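PDB 3OCO: hemolysin-like protein containing CBS domains from Oenococcus oeni, which is of unknown function but comprises the CBS-domain pair of a longer membrane protein whose family is tentatively linked to FAD binding. Local coordinates for residues M111-A119 with S129-V137. Sequence-based numbering, arbitrary orientation.
Sequences MSAHRVPMA and SGIITDKDV
Ala119 and Ile132 form an antiparallel hydrogen-bonded pair where two strands of the second CBS domain meet. Ala119 N donates to Ile132 O at 3.0 Å, nearly straight at 174°. Ile132 N returns a bond to Ala119 O at 2.9 Å. Their CB atoms lie on one face of the sheet, where the CE of selenomethionine Met111, at the end of helix 104-113, comes within 3.7 Å of Ile132 O and also lies against Thr133 CA. That helix closes in a Schellman motif with Arg115 at C', and the chain turns back through Pro117 into the strand.

On the other face runs selenomethionine Met118. Its CB lies 4.0 Å from Thr133 CG2. CG stands anti to the backbone N (chi1 178°), a setting that carries the chain past Ile132 O and the Thr133 methyl toward Ile131. SE then meets Ile131 CD1 at 4.0 Å, the two side chains crossing at a slant, and a turn about the CG-SE bond (chi3 89°) points CE away from Ile131 CD1. Ile67, Tyr70 and Pro57 of the first CBS domain also touch this side chain, so the contact reaches across the interface between the two domains.

Beyond the pair, Thr133 occupies the N-cap position of helix 134-142, while its backbone N donates to Asp136 OD2 through the anti lone pair of that oxygen. This ties the strand's exit to the first turn of the helix. The Thr133 methyl CG2 packs against Pro117 O at 3.1 Å. One water bridges the loop to the start of the helix: it donates to Pro117 O at 2.6 Å and accepts from Asp134 N at 2.8 Å.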
loop_
_atom_site.group_PDB
_atom_site.type_symbol
_atom_site.label_atom_id
_atom_site.label_comp_id
_atom_site.label_asym_id
_atom_site.label_seq_id
_atom_site.Cartn_x
_atom_site.Cartn_y
_atom_site.Cartn_z
HETATM N N MSE A 111 0.291 5.775 -15.100
HETATM C CA MSE A 111 0.482 4.585 -14.283
HETATM C C MSE A 111 -0.562 3.514 -14.552
HETATM O O MSE A 111 -0.295 2.330 -14.400
HETATM C CB MSE A 111 0.437 4.940 -12.798
HETATM C CG MSE A 111 1.603 5.781 -12.353
HETATM SE SE MSE A 111 1.236 6.653 -10.666
HETATM C CE MSE A 111 1.651 5.217 -9.421
ATOM N N SER A 112 -1.760 3.922 -14.935
ATOM C CA SER A 112 -2.806 2.941 -15.165
ATOM C C SER A 112 -2.711 2.336 -16.564
ATOM O O SER A 112 -2.877 1.128 -16.742
ATOM C CB SER A 112 -4.184 3.550 -14.929
ATOM O OG SER A 112 -5.192 2.621 -15.273
ATOM N N ALA A 113 -2.442 3.174 -17.556
ATOM C CA ALA A 113 -2.395 2.696 -18.929
ATOM C C ALA A 113 -1.240 1.718 -19.089
ATOM O O ALA A 113 -1.344 0.740 -19.833
ATOM C CB ALA A 113 -2.277 3.871 -19.916
ATOM N N HIS A 114 -0.150 1.986 -18.368
ATOM C CA HIS A 114 1.077 1.188 -18.429
ATOM C C HIS A 114 1.072 0.074 -17.382
ATOM O O HIS A 114 1.977 -0.763 -17.349
ATOM C CB HIS A 114 2.299 2.077 -18.184
ATOM C CG HIS A 114 2.667 2.957 -19.339
ATOM N ND1 HIS A 114 2.012 4.139 -19.615
ATOM C CD2 HIS A 114 3.646 2.847 -20.268
ATOM C CE1 HIS A 114 2.563 4.711 -20.672
ATOM N NE2 HIS A 114 3.557 3.946 -21.087
ATOM N N ARG A 115 0.062 0.095 -16.516
ATOM C CA ARG A 115 -0.114 -0.896 -15.450
ATOM C C ARG A 115 1.088 -0.992 -14.527
ATOM O O ARG A 115 1.606 -2.077 -14.275
ATOM C CB ARG A 115 -0.458 -2.266 -16.035
ATOM C CG ARG A 115 -1.689 -2.232 -16.908
ATOM C CD ARG A 115 -1.968 -3.570 -17.564
ATOM N NE ARG A 115 -3.217 -3.531 -18.323
ATOM C CZ ARG A 115 -4.395 -3.946 -17.862
ATOM N NH1 ARG A 115 -4.495 -4.453 -16.638
ATOM N NH2 ARG A 115 -5.472 -3.863 -18.634
ATOM N N VAL A 116 1.538 0.150 -14.026
ATOM C CA VAL A 116 2.627 0.169 -13.064
ATOM C C VAL A 116 2.150 0.888 -11.805
ATOM O O VAL A 116 1.269 1.740 -11.876
ATOM C CB VAL A 116 3.897 0.857 -13.642
ATOM C CG1 VAL A 116 4.378 0.126 -14.884
ATOM C CG2 VAL A 116 3.625 2.318 -13.968
ATOM N N PRO A 117 2.710 0.533 -10.641
ATOM C CA PRO A 117 2.351 1.257 -9.422
ATOM C C PRO A 117 3.407 2.315 -9.105
ATOM O O PRO A 117 3.382 2.959 -8.056
ATOM C CB PRO A 117 2.365 0.158 -8.352
ATOM C CG PRO A 117 3.088 -1.043 -8.993
ATOM C CD PRO A 117 3.590 -0.604 -10.341
HETATM N N MSE A 118 4.351 2.501 -10.021
HETATM C CA MSE A 118 5.369 3.507 -9.798
HETATM C C MSE A 118 5.629 4.369 -11.018
HETATM O O MSE A 118 5.851 3.868 -12.114
HETATM C CB MSE A 118 6.670 2.893 -9.294
HETATM C CG MSE A 118 7.761 3.946 -9.105
HETATM SE SE MSE A 118 9.253 3.349 -8.033
HETATM C CE MSE A 118 10.402 2.574 -9.393
ATOM N N ALA A 119 5.579 5.673 -10.806
ATOM C CA ALA A 119 5.977 6.627 -11.819
ATOM C C ALA A 119 7.284 7.249 -11.375
ATOM O O ALA A 119 7.453 7.569 -10.195
ATOM C CB ALA A 119 4.929 7.685 -11.967
ATOM N N SER A 129 14.128 13.285 -10.710
ATOM C CA SER A 129 13.664 14.304 -9.763
ATOM C C SER A 129 13.044 13.689 -8.506
ATOM O O SER A 129 13.174 14.226 -7.408
ATOM C CB SER A 129 12.631 15.211 -10.430
ATOM O OG SER A 129 13.169 15.784 -11.601
ATOM N N GLY A 130 12.372 12.559 -8.684
ATOM C CA GLY A 130 11.781 11.815 -7.588
ATOM C C GLY A 130 10.797 10.791 -8.133
ATOM O O GLY A 130 10.711 10.601 -9.362
ATOM N N ILE A 131 10.055 10.128 -7.232
ATOM C CA ILE A 131 9.106 9.104 -7.640
ATOM C C ILE A 131 7.727 9.345 -7.032
ATOM O O ILE A 131 7.582 10.082 -6.050
ATOM C CB ILE A 131 9.563 7.675 -7.223
ATOM C CG1 ILE A 131 9.442 7.467 -5.708
ATOM C CG2 ILE A 131 10.964 7.386 -7.693
ATOM C CD1 ILE A 131 9.860 6.072 -5.231
ATOM N N ILE A 132 6.724 8.703 -7.620
ATOM C CA ILE A 132 5.355 8.758 -7.105
ATOM C C ILE A 132 4.697 7.395 -7.106
ATOM O O ILE A 132 4.810 6.643 -8.078
ATOM C CB ILE A 132 4.432 9.650 -7.952
ATOM C CG1 ILE A 132 4.845 11.121 -7.861
ATOM C CG2 ILE A 132 2.981 9.440 -7.519
ATOM C CD1 ILE A 132 4.267 11.970 -8.979
ATOM N N THR A 133 4.004 7.098 -6.011
ATOM C CA THR A 133 3.108 5.948 -5.928
ATOM C C THR A 133 1.824 6.316 -5.183
ATOM O O THR A 133 1.716 7.391 -4.588
ATOM C CB THR A 133 3.774 4.787 -5.213
ATOM O OG1 THR A 133 4.009 5.146 -3.843
ATOM C CG2 THR A 133 5.101 4.444 -5.901
ATOM N N ASP A 134 0.845 5.420 -5.224
ATOM C CA ASP A 134 -0.398 5.634 -4.508
ATOM C C ASP A 134 -0.202 6.252 -3.106
ATOM O O ASP A 134 -0.884 7.198 -2.748
ATOM C CB ASP A 134 -1.224 4.334 -4.442
ATOM C CG ASP A 134 -0.415 3.126 -3.947
ATOM O OD1 ASP A 134 0.543 3.303 -3.159
ATOM O OD2 ASP A 134 -0.744 1.989 -4.349
ATOM N N LYS A 135 0.723 5.733 -2.311
ATOM C CA LYS A 135 0.918 6.280 -0.972
ATOM C C LYS A 135 1.111 7.800 -0.982
ATOM O O LYS A 135 0.664 8.483 -0.069
ATOM C CB LYS A 135 2.050 5.559 -0.215
ATOM C CG LYS A 135 3.471 5.948 -0.610
ATOM C CD LYS A 135 4.525 5.143 0.178
ATOM C CE LYS A 135 4.488 3.646 -0.165
ATOM N NZ LYS A 135 5.552 2.846 0.531
ATOM N N ASP A 136 1.757 8.331 -2.021
ATOM C CA ASP A 136 1.942 9.784 -2.145
ATOM C C ASP A 136 0.668 10.550 -2.520
ATOM O O ASP A 136 0.473 11.693 -2.103
ATOM C CB ASP A 136 3.061 10.089 -3.137
ATOM C CG ASP A 136 4.339 9.384 -2.777
ATOM O OD1 ASP A 136 4.842 9.619 -1.658
ATOM O OD2 ASP A 136 4.824 8.574 -3.595
ATOM N N VAL A 137 -0.186 9.921 -3.320
ATOM C CA VAL A 137 -1.492 10.473 -3.650
ATOM C C VAL A 137 -2.411 10.528 -2.406
ATOM O O VAL A 137 -3.089 11.530 -2.163
ATOM C CB VAL A 137 -2.186 9.630 -4.755
ATOM C CG1 VAL A 137 -3.705 9.605 -4.562
ATOM C CG2 VAL A 137 -1.812 10.131 -6.139
HETATM O O HOH W 1 1.224 2.943 -6.549
#